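Local coordinates for BlEst2 (Bacillus licheniformis, PDB 6WPX), which probably hydrolyses ester bonds as a lipase or esterase of the alpha/beta-hydrolase type, and carries a C-terminal domain with autoinhibitory effects, at residues 208-211 / 217-220; 343-348 / 352-357; 103-106 / 112-115; 127-132 / 198-203. All blocks are in the same frame, centred on the assembly; numbering follows the deposited sequence.

Contact 1: 208-211 / 217-220; sequences NKIG and LFFG
Gly211 and the Leu217-Phe218 peptide meet backbone to backbone, with the CA atoms of Gly211 and Leu217 4.0 Å apart. Gly211 N donates a weak hydrogen bond to Leu217 O at 3.1 Å, bent to 149°, while Leu217 CB lies against the same nitrogen at 3.7 Å. Having no side chain, Gly211 lets the two backbones come this close. Its carbonyl turns to Phe218, where Gly211 O sits in the plane of the ring at its edge, 3.4 Å from CD1. Phe218 CA adds a CH...O contact to Gly211 O at 3.6 Å. With CG of Phe218 anti to the backbone N (chi1 -177°), the ring stands beside that oxygen, and Ile210 CD1 approaches it obliquely, 4.4 Å from Phe218 CD1. Further out, Phe213 meets the Phe218 ring edge-to-face and Ser356 touches it from strand 353-360. Leu217 occupies the N-cap position of helix 218-224, and the contact lays the loop after strand 201-205 against the start of that helix. The polar part rests on one bent N-H...O bond and on C-H groups turned to a carbonyl oxygen, each a modest attraction, with thin apolar contact from Ile210.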
loop_
_atom_site.group_PDB
_atom_site.type_symbol
_atom_site.label_atom_id
_atom_site.label_comp_id
_atom_site.label_asym_id
_atom_site.label_seq_id
_atom_site.Cartn_x
_atom_site.Cartn_y
_atom_site.Cartn_z
ATOM N N ASN A 208 -8.687 -8.762 5.802
ATOM C CA ASN A 208 -8.268 -9.750 4.787
ATOM C C ASN A 208 -9.255 -9.786 3.624
ATOM O O ASN A 208 -9.181 -10.681 2.797
ATOM C CB ASN A 208 -8.139 -11.149 5.397
ATOM C CG ASN A 208 -9.421 -11.666 5.985
ATOM O OD1 ASN A 208 -10.511 -11.203 5.676
ATOM N ND2 ASN A 208 -9.318 -12.558 6.927
ATOM N N LYS A 209 -10.207 -8.852 3.599
ATOM C CA LYS A 209 -11.218 -8.831 2.548
ATOM C C LYS A 209 -10.779 -7.894 1.424
ATOM O O LYS A 209 -10.388 -6.769 1.692
ATOM C CB LYS A 209 -12.593 -8.405 3.124
ATOM C CG LYS A 209 -13.736 -8.554 2.122
ATOM C CD LYS A 209 -15.114 -8.658 2.776
ATOM C CE LYS A 209 -15.784 -7.316 2.952
ATOM N NZ LYS A 209 -17.219 -7.462 3.308
ATOM N N ILE A 210 -10.852 -8.342 0.177
ATOM C CA ILE A 210 -10.485 -7.441 -0.920
ATOM C C ILE A 210 -11.771 -6.903 -1.563
ATOM O O ILE A 210 -12.867 -7.310 -1.169
ATOM C CB ILE A 210 -9.473 -8.068 -1.914
ATOM C CG1 ILE A 210 -10.113 -9.201 -2.780
ATOM C CG2 ILE A 210 -8.227 -8.563 -1.174
ATOM C CD1 ILE A 210 -9.367 -9.395 -4.205
ATOM N N GLY A 211 -11.638 -5.991 -2.522
ATOM C CA GLY A 211 -12.807 -5.464 -3.205
ATOM C C GLY A 211 -13.387 -6.512 -4.131
ATOM O O GLY A 211 -12.644 -7.328 -4.690
ATOM N N LEU A 217 -11.588 -1.669 -4.692
ATOM C CA LEU A 217 -10.427 -2.361 -4.081
ATOM C C LEU A 217 -10.165 -3.726 -4.718
ATOM O O LEU A 217 -9.428 -4.541 -4.157
ATOM C CB LEU A 217 -10.585 -2.466 -2.543
ATOM C CG LEU A 217 -10.586 -1.142 -1.745
ATOM C CD1 LEU A 217 -11.162 -1.361 -0.327
ATOM C CD2 LEU A 217 -9.181 -0.562 -1.636
ATOM N N PHE A 218 -10.749 -3.968 -5.887
ATOM C CA PHE A 218 -10.486 -5.217 -6.633
ATOM C C PHE A 218 -9.029 -5.203 -7.126
ATOM O O PHE A 218 -8.295 -6.093 -6.767
ATOM C CB PHE A 218 -11.428 -5.420 -7.815
ATOM C CG PHE A 218 -11.169 -6.732 -8.502
ATOM C CD1 PHE A 218 -11.433 -7.928 -7.861
ATOM C CD2 PHE A 218 -10.591 -6.784 -9.756
ATOM C CE1 PHE A 218 -11.179 -9.137 -8.480
ATOM C CE2 PHE A 218 -10.349 -7.992 -10.383
ATOM C CZ PHE A 218 -10.632 -9.163 -9.738
ATOM N N PHE A 219 -8.656 -4.201 -7.923
ATOM C CA PHE A 219 -7.269 -4.088 -8.436
ATOM C C PHE A 219 -6.263 -4.150 -7.283
ATOM O O PHE A 219 -5.415 -4.980 -7.338
ATOM C CB PHE A 219 -7.004 -2.846 -9.283
ATOM C CG PHE A 219 -5.530 -2.549 -9.384
ATOM C CD1 PHE A 219 -4.690 -3.371 -10.110
ATOM C CD2 PHE A 219 -4.969 -1.485 -8.699
ATOM C CE1 PHE A 219 -3.332 -3.121 -10.163
ATOM C CE2 PHE A 219 -3.610 -1.233 -8.770
ATOM C CZ PHE A 219 -2.792 -2.057 -9.497
ATOM N N GLY A 220 -6.378 -3.256 -6.301
ATOM C CA GLY A 220 -5.477 -3.252 -5.142
ATOM C C GLY A 220 -5.402 -4.623 -4.483
ATOM O O GLY A 220 -4.339 -5.045 -4.153
#

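Contact 2: 343-348 / 352-357; sequences AKTADV and GFVHSA
Ala343 and Val354 form an antiparallel hydrogen-bonded pair near the loop end of the hairpin made by strands 341-344 and 353-360. Val354 N gives its hydrogen to Ala343 O at 2.9 Å, and Ala343 N returns the bond to Val354 O at 3.0 Å; both donors lie nearly in line with the C=O they address. Lys344 and Phe353 make the next, non-hydrogen-bonded pair. Beyond it Thr345 N bonds to Gly352 O at 3.0 Å and 166°, but approaches from above the carbonyl plane, as the chains begin to part.

Among the side chains, Thr345 CG2 rests on Val354, 3.8 Å from its CB, while the OG1 branch, between backbone N and carbonyl carbon (chi1 44°), hydrogen-bonds to Phe349 O in the connecting loop. With the hydroxyl and methyl both gone, as in an alanine here, the Phe349 carbonyl would probably lose this donor and a gap would open beside Val354. On the outer side the extended Lys344 chain runs alongside Phe353, its CG 3.9 Å from CE2 of the ring. Strand 341-344 is the edge of a five-stranded antiparallel sheet, and Phe353 and His355 bond through their backbones to strand 313-320. The hairpin thus combines a short run of antiparallel pairing that gives out at Thr345 with a threonine whose methyl packs on Val354 while its hydroxyl is bonded to Phe349 O in the loop.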
loop_
_atom_site.group_PDB
_atom_site.type_symbol
_atom_site.label_atom_id
_atom_site.label_comp_id
_atom_site.label_asym_id
_atom_site.label_seq_id
_atom_site.Cartn_x
_atom_site.Cartn_y
_atom_site.Cartn_z
ATOM N N ALA A 343 -13.649 0.651 -12.584
ATOM C CA ALA A 343 -13.731 1.064 -11.191
ATOM C C ALA A 343 -12.785 2.229 -10.971
ATOM O O ALA A 343 -11.846 2.424 -11.754
ATOM C CB ALA A 343 -13.388 -0.090 -10.262
ATOM N N LYS A 344 -13.048 3.030 -9.932
ATOM C CA LYS A 344 -12.136 4.108 -9.595
ATOM C C LYS A 344 -10.949 3.421 -8.897
ATOM O O LYS A 344 -11.115 2.342 -8.331
ATOM C CB LYS A 344 -12.793 5.076 -8.594
ATOM C CG LYS A 344 -13.875 5.964 -9.173
ATOM C CD LYS A 344 -14.320 6.960 -8.122
ATOM C CE LYS A 344 -15.425 7.853 -8.612
ATOM N NZ LYS A 344 -15.821 8.845 -7.576
ATOM N N THR A 345 -9.767 4.024 -8.928
ATOM C CA THR A 345 -8.657 3.465 -8.158
ATOM C C THR A 345 -8.755 4.085 -6.766
ATOM O O THR A 345 -9.527 5.025 -6.576
ATOM C CB THR A 345 -7.313 3.630 -8.862
ATOM O OG1 THR A 345 -7.244 4.939 -9.386
ATOM C CG2 THR A 345 -7.125 2.633 -9.979
ATOM N N ALA A 346 -8.016 3.576 -5.805
ATOM C CA ALA A 346 -8.199 4.103 -4.442
ATOM C C ALA A 346 -6.849 4.347 -3.780
ATOM O O ALA A 346 -5.846 3.999 -4.369
ATOM C CB ALA A 346 -8.993 3.094 -3.681
ATOM N N ASP A 347 -6.875 4.919 -2.577
ATOM C CA ASP A 347 -5.666 5.172 -1.747
ATOM C C ASP A 347 -4.557 5.826 -2.584
ATOM O O ASP A 347 -4.763 6.894 -3.140
ATOM C CB ASP A 347 -5.265 3.956 -0.883
ATOM C CG ASP A 347 -4.955 2.597 -1.544
ATOM O OD1 ASP A 347 -5.892 1.828 -1.787
ATOM O OD2 ASP A 347 -3.768 2.320 -1.794
ATOM N N VAL A 348 -3.403 5.185 -2.594
ATOM C CA VAL A 348 -2.186 5.572 -3.342
ATOM C C VAL A 348 -2.541 5.952 -4.778
ATOM O O VAL A 348 -1.928 6.874 -5.254
ATOM C CB VAL A 348 -1.186 4.418 -3.244
ATOM C CG1 VAL A 348 -0.131 4.478 -4.316
ATOM C CG2 VAL A 348 -0.583 4.382 -1.860
ATOM N N GLY A 352 -7.721 8.071 -10.206
ATOM C CA GLY A 352 -7.660 7.387 -11.490
ATOM C C GLY A 352 -8.749 6.352 -11.665
ATOM O O GLY A 352 -9.678 6.261 -10.851
ATOM N N PHE A 353 -8.631 5.580 -12.741
ATOM C CA PHE A 353 -9.576 4.539 -13.115
ATOM C C PHE A 353 -8.829 3.294 -13.496
ATOM O O PHE A 353 -7.669 3.362 -13.896
ATOM C CB PHE A 353 -10.481 5.007 -14.282
ATOM C CG PHE A 353 -11.306 6.213 -13.893
ATOM C CD1 PHE A 353 -10.811 7.499 -14.074
ATOM C CD2 PHE A 353 -12.534 6.062 -13.261
ATOM C CE1 PHE A 353 -11.558 8.617 -13.675
ATOM C CE2 PHE A 353 -13.279 7.182 -12.866
ATOM C CZ PHE A 353 -12.794 8.450 -13.092
ATOM N N VAL A 354 -9.504 2.172 -13.384
ATOM C CA VAL A 354 -8.946 0.881 -13.743
ATOM C C VAL A 354 -10.000 0.044 -14.431
ATOM O O VAL A 354 -11.128 -0.064 -13.956
ATOM C CB VAL A 354 -8.211 0.137 -12.566
ATOM C CG1 VAL A 354 -9.157 -0.259 -11.418
ATOM C CG2 VAL A 354 -7.410 -1.066 -13.063
ATOM N N HIS A 355 -9.631 -0.500 -15.579
ATOM C CA HIS A 355 -10.437 -1.455 -16.321
ATOM C C HIS A 355 -9.838 -2.797 -15.962
ATOM O O HIS A 355 -8.628 -2.999 -16.153
ATOM C CB HIS A 355 -10.317 -1.238 -17.830
ATOM C CG HIS A 355 -10.664 0.136 -18.286
ATOM N ND1 HIS A 355 -11.884 0.409 -18.869
ATOM C CD2 HIS A 355 -9.921 1.265 -18.271
ATOM C CE1 HIS A 355 -11.850 1.691 -19.196
ATOM N NE2 HIS A 355 -10.693 2.254 -18.842
ATOM N N SER A 356 -10.650 -3.705 -15.418
ATOM C CA SER A 356 -10.133 -5.003 -15.022
ATOM C C SER A 356 -10.876 -6.162 -15.614
ATOM O O SER A 356 -12.063 -6.069 -15.945
ATOM C CB SER A 356 -10.123 -5.157 -13.507
ATOM O OG SER A 356 -9.340 -4.141 -12.912
ATOM N N ALA A 357 -10.155 -7.284 -15.716
ATOM C CA ALA A 357 -10.701 -8.553 -16.187
ATOM C C ALA A 357 -9.948 -9.675 -15.490
ATOM O O ALA A 357 -8.808 -9.494 -15.057
ATOM C CB ALA A 357 -10.562 -8.687 -17.704
#

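Contact 3: 103-106 / 112-115; sequences REIY and KVIL
Ile105 CG2 and Val113 CG1 touch at 4.0 Å in the buried half of this contact, the two side chains crossing at about a right angle. Both branches are placed by their first torsions: in Ile105 a chi1 of -61° sets CG1 beside the backbone N and leaves CG2 anti to it, and Val113 answers with CG1 anti to its carbonyl carbon. Val51 of strand 50-53 touches both residues, so a small apolar cluster closes over the sheet.

Helix 91-109 links strand 80-83 to strand 113-118, and all three belong to the beta-alpha-beta crossover that spans strand 50-53 in the parallel part of the central sheet. The contact lies where the helix is about to end and the chain turns back into the next strand, within the PGAP1-like alpha/beta region.

The other half lies toward solvent. Tyr106 turns a ring edge to the Lys112 backbone, with CE1 3.6 Å from Lys112 N, which lies near the ring plane. Lys112 CG comes to 4.1 Å from the same CE1, and the rest of that exposed, extended chain leads away. Cut back to an alanine, Tyr106 would probably leave the Lys112 backbone uncovered on this side and deprive Tyr137 of a ring partner whose plane is turned about 50° from its own. Tyr137 OH is also hydrogen-bonded to Arg103 NH1, at the solvent side of the helix.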
loop_
_atom_site.group_PDB
_atom_site.type_symbol
_atom_site.label_atom_id
_atom_site.label_comp_id
_atom_site.label_asym_id
_atom_site.label_seq_id
_atom_site.Cartn_x
_atom_site.Cartn_y
_atom_site.Cartn_z
ATOM N N ARG A 103 -1.140 17.663 22.956
ATOM C CA ARG A 103 -0.936 18.433 24.178
ATOM C C ARG A 103 -2.234 19.219 24.489
ATOM O O ARG A 103 -2.682 19.208 25.635
ATOM C CB ARG A 103 0.277 19.377 24.024
ATOM C CG ARG A 103 0.561 20.109 25.325
ATOM C CD ARG A 103 1.696 21.090 25.254
ATOM N NE ARG A 103 1.814 21.839 26.510
ATOM C CZ ARG A 103 2.429 21.404 27.613
ATOM N NH1 ARG A 103 2.957 20.186 27.653
ATOM N NH2 ARG A 103 2.480 22.170 28.696
ATOM N N GLU A 104 -2.842 19.873 23.467
ATOM C CA GLU A 104 -4.104 20.629 23.599
ATOM C C GLU A 104 -5.265 19.679 23.923
ATOM O O GLU A 104 -6.130 20.013 24.731
ATOM C CB GLU A 104 -4.447 21.378 22.305
ATOM C CG GLU A 104 -3.414 22.379 21.825
ATOM C CD GLU A 104 -3.770 23.044 20.510
ATOM O OE1 GLU A 104 -4.849 22.748 19.947
ATOM O OE2 GLU A 104 -2.947 23.855 20.027
ATOM N N ILE A 105 -5.286 18.495 23.303
ATOM C CA ILE A 105 -6.343 17.520 23.556
ATOM C C ILE A 105 -6.240 16.999 25.000
ATOM O O ILE A 105 -7.258 16.911 25.696
ATOM C CB ILE A 105 -6.362 16.397 22.489
ATOM C CG1 ILE A 105 -6.617 16.989 21.073
ATOM C CG2 ILE A 105 -7.418 15.352 22.838
ATOM C CD1 ILE A 105 -6.221 16.026 19.839
ATOM N N TYR A 106 -5.006 16.688 25.448
ATOM C CA TYR A 106 -4.726 16.246 26.807
ATOM C C TYR A 106 -5.206 17.310 27.808
ATOM O O TYR A 106 -5.825 16.965 28.814
ATOM C CB TYR A 106 -3.221 15.986 27.000
ATOM C CG TYR A 106 -2.841 15.689 28.434
ATOM C CD1 TYR A 106 -3.025 14.422 28.976
ATOM C CD2 TYR A 106 -2.289 16.675 29.249
ATOM C CE1 TYR A 106 -2.693 14.146 30.303
ATOM C CE2 TYR A 106 -1.945 16.411 30.571
ATOM C CZ TYR A 106 -2.159 15.146 31.099
ATOM O OH TYR A 106 -1.825 14.874 32.403
ATOM N N LYS A 112 -4.893 11.368 29.799
ATOM C CA LYS A 112 -4.335 10.663 28.643
ATOM C C LYS A 112 -5.436 10.089 27.783
ATOM O O LYS A 112 -6.501 9.695 28.271
ATOM C CB LYS A 112 -3.326 9.570 29.045
ATOM C CG LYS A 112 -2.001 10.126 29.557
ATOM C CD LYS A 112 -0.976 9.029 29.676
ATOM C CE LYS A 112 0.107 9.365 30.665
ATOM N NZ LYS A 112 1.384 8.702 30.300
ATOM N N VAL A 113 -5.206 10.141 26.490
ATOM C CA VAL A 113 -6.163 9.685 25.500
ATOM C C VAL A 113 -5.684 8.400 24.841
ATOM O O VAL A 113 -4.520 8.007 24.975
ATOM C CB VAL A 113 -6.462 10.791 24.448
ATOM C CG1 VAL A 113 -6.932 12.079 25.112
ATOM C CG2 VAL A 113 -5.251 11.055 23.548
ATOM N N ILE A 114 -6.585 7.774 24.084
ATOM C CA ILE A 114 -6.275 6.583 23.304
ATOM C C ILE A 114 -6.230 7.067 21.861
ATOM O O ILE A 114 -7.076 7.859 21.469
ATOM C CB ILE A 114 -7.386 5.514 23.501
ATOM C CG1 ILE A 114 -7.336 4.909 24.920
ATOM C CG2 ILE A 114 -7.329 4.408 22.395
ATOM C CD1 ILE A 114 -8.644 4.164 25.282
ATOM N N LEU A 115 -5.270 6.597 21.078
ATOM C CA LEU A 115 -5.308 6.914 19.651
ATOM C C LEU A 115 -5.911 5.729 18.924
ATOM O O LEU A 115 -5.471 4.592 19.135
ATOM C CB LEU A 115 -3.920 7.238 19.077
ATOM C CG LEU A 115 -3.184 8.459 19.647
ATOM C CD1 LEU A 115 -1.845 8.611 18.988
ATOM C CD2 LEU A 115 -3.988 9.746 19.452
#

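Contact 4: 127-132 / 198-203; sequences SALIHH and LKTKYF
Helix 121-131 follows strand 113-118, the place in an alpha/beta-hydrolase fold where the helix after the nucleophile elbow is expected, and it presses Leu129 and Ile130 onto Thr200 and Tyr202, in and just ahead of strand 201-205. Leu129 CD2 bears on both branches of Thr200, 3.4 Å from OG1 and 3.6 Å from CG2, the two side chains crossing at about a right angle. With chi1 of Thr200 at -33°, off a staggered position, both branches lie beside that methyl. Ile130 CD1 reaches the end of the Tyr202 ring, 3.4 Å from OH and 4.3 Å from CZ, coming obliquely. Leu129 CB lies farther from the same hydroxyl. Both hydroxyls, Thr200 OG1 and Tyr202 OH, are buried here among carbons, so the packing probably pays for two polar groups without a partner in the model.

At the helix end, His132 ND1 donates to Ser127 O at 3.2 Å from above the carbonyl plane, bringing the edge of the ring back to Ser127. Ile130 O bonds to Asn196 ND2, tying that turn to the loop ahead of Thr200. Around the contact, Leu129 and Tyr202 both pack on Val141 of strand 138-144, the sheet neighbour of strand 201-205, while Ala128 faces Leu98 and Ala99 of helix 91-109.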
loop_
_atom_site.group_PDB
_atom_site.type_symbol
_atom_site.label_atom_id
_atom_site.label_comp_id
_atom_site.label_asym_id
_atom_site.label_seq_id
_atom_site.Cartn_x
_atom_site.Cartn_y
_atom_site.Cartn_z
ATOM N N SER A 127 5.001 8.243 15.105
ATOM C CA SER A 127 5.948 9.338 14.971
ATOM C C SER A 127 5.672 10.378 16.059
ATOM O O SER A 127 6.614 10.809 16.717
ATOM C CB SER A 127 5.839 9.970 13.591
ATOM O OG SER A 127 6.618 11.150 13.552
ATOM N N ALA A 128 4.387 10.770 16.255
ATOM C CA ALA A 128 4.009 11.739 17.287
ATOM C C ALA A 128 4.497 11.260 18.641
ATOM O O ALA A 128 5.188 12.001 19.329
ATOM C CB ALA A 128 2.489 11.921 17.331
ATOM N N LEU A 129 4.212 10.011 18.995
ATOM C CA LEU A 129 4.581 9.489 20.313
ATOM C C LEU A 129 6.061 9.257 20.528
ATOM O O LEU A 129 6.588 9.638 21.568
ATOM C CB LEU A 129 3.803 8.203 20.587
ATOM C CG LEU A 129 2.457 8.396 21.284
ATOM C CD1 LEU A 129 1.466 9.083 20.410
ATOM C CD2 LEU A 129 1.888 7.091 21.666
ATOM N N ILE A 130 6.720 8.596 19.568
ATOM C CA ILE A 130 8.116 8.217 19.712
ATOM C C ILE A 130 9.093 9.343 19.336
ATOM O O ILE A 130 9.962 9.674 20.129
ATOM C CB ILE A 130 8.359 6.896 18.928
ATOM C CG1 ILE A 130 7.605 5.723 19.635
ATOM C CG2 ILE A 130 9.874 6.614 18.744
ATOM C CD1 ILE A 130 7.356 4.468 18.840
ATOM N N HIS A 131 8.964 9.914 18.148
ATOM C CA HIS A 131 9.891 10.929 17.658
ATOM C C HIS A 131 9.500 12.368 18.048
ATOM O O HIS A 131 10.328 13.270 17.935
ATOM C CB HIS A 131 10.088 10.770 16.143
ATOM C CG HIS A 131 10.541 9.391 15.762
ATOM N ND1 HIS A 131 11.772 8.897 16.160
ATOM C CD2 HIS A 131 9.900 8.435 15.053
ATOM C CE1 HIS A 131 11.859 7.681 15.653
ATOM N NE2 HIS A 131 10.758 7.357 14.980
ATOM N N HIS A 132 8.268 12.584 18.545
ATOM C CA HIS A 132 7.848 13.937 18.948
ATOM C C HIS A 132 7.336 13.965 20.364
ATOM O O HIS A 132 6.595 14.870 20.743
ATOM C CB HIS A 132 6.857 14.541 17.938
ATOM C CG HIS A 132 7.467 14.700 16.591
ATOM N ND1 HIS A 132 7.394 13.690 15.649
ATOM C CD2 HIS A 132 8.228 15.702 16.103
ATOM C CE1 HIS A 132 8.091 14.125 14.612
ATOM N NE2 HIS A 132 8.590 15.337 14.834
ATOM N N LEU A 198 8.818 1.710 24.040
ATOM C CA LEU A 198 8.406 0.924 25.211
ATOM C C LEU A 198 7.386 1.618 26.113
ATOM O O LEU A 198 6.751 0.942 26.921
ATOM C CB LEU A 198 9.650 0.582 26.055
ATOM C CG LEU A 198 10.664 -0.371 25.433
ATOM C CD1 LEU A 198 12.039 -0.181 26.060
ATOM C CD2 LEU A 198 10.189 -1.830 25.517
ATOM N N LYS A 199 7.248 2.926 25.993
ATOM C CA LYS A 199 6.380 3.724 26.888
ATOM C C LYS A 199 4.898 3.684 26.506
ATOM O O LYS A 199 4.114 4.316 27.206
ATOM C CB LYS A 199 6.900 5.157 26.943
ATOM C CG LYS A 199 8.284 5.273 27.555
ATOM C CD LYS A 199 8.709 6.683 27.752
ATOM C CE LYS A 199 10.208 6.830 27.867
ATOM N NZ LYS A 199 10.593 8.252 27.893
ATOM N N THR A 200 4.558 3.024 25.403
ATOM C CA THR A 200 3.146 2.964 24.957
ATOM C C THR A 200 2.794 1.575 24.424
ATOM O O THR A 200 3.604 0.958 23.773
ATOM C CB THR A 200 2.783 4.030 23.918
ATOM O OG1 THR A 200 3.495 5.250 24.080
ATOM C CG2 THR A 200 1.298 4.274 23.840
ATOM N N LYS A 201 1.591 1.132 24.749
ATOM C CA LYS A 201 1.101 -0.162 24.260
ATOM C C LYS A 201 0.450 0.064 22.896
ATOM O O LYS A 201 -0.289 0.978 22.731
ATOM C CB LYS A 201 0.085 -0.765 25.226
ATOM C CG LYS A 201 -0.357 -2.156 24.823
ATOM C CD LYS A 201 0.750 -3.186 24.924
ATOM C CE LYS A 201 0.443 -4.508 24.240
ATOM N NZ LYS A 201 -0.763 -4.451 23.397
ATOM N N TYR A 202 0.731 -0.838 21.992
ATOM C CA TYR A 202 0.223 -0.868 20.613
ATOM C C TYR A 202 -0.629 -2.076 20.339
ATOM O O TYR A 202 -0.327 -3.180 20.803
ATOM C CB TYR A 202 1.375 -0.841 19.590
ATOM C CG TYR A 202 2.106 0.474 19.581
ATOM C CD1 TYR A 202 1.681 1.522 18.775
ATOM C CD2 TYR A 202 3.204 0.689 20.411
ATOM C CE1 TYR A 202 2.307 2.764 18.819
ATOM C CE2 TYR A 202 3.854 1.917 20.447
ATOM C CZ TYR A 202 3.409 2.950 19.643
ATOM O OH TYR A 202 4.053 4.155 19.671
ATOM N N PHE A 203 -1.688 -1.850 19.552
ATOM C CA PHE A 203 -2.621 -2.862 19.062
ATOM C C PHE A 203 -2.788 -2.633 17.587
ATOM O O PHE A 203 -2.923 -1.487 17.148
ATOM C CB PHE A 203 -3.996 -2.732 19.721
ATOM C CG PHE A 203 -4.032 -3.055 21.186
ATOM C CD1 PHE A 203 -3.676 -2.104 22.131
ATOM C CD2 PHE A 203 -4.441 -4.312 21.628
ATOM C CE1 PHE A 203 -3.727 -2.404 23.498
ATOM C CE2 PHE A 203 -4.501 -4.604 22.989
ATOM C CZ PHE A 203 -4.141 -3.651 23.914
#

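The four contacts form two pairs well apart. Contacts 3 and 4, with centres about 13 Å apart, belong to the alpha/beta-hydrolase core: both reach its seven-stranded sheet, and they touch where Leu115 CD1 meets Leu129 CD1 at 3.6 Å. Contacts 1 and 2, with centres about 11 Å apart, join where helix 218-224 packs on the five-stranded antiparallel sheet, Phe219 CB lying 4.0 Å from Val354 CG1. Centres in different pairs are about 30 to 37 Å apart. Along the chain the order is 3, 4, 1, 2, each closing before the next opens. Strand 201-205 of contact 4 leads to the loop of contact 1, where an excursion from the core, before strand 245-246, packs on that later sheet.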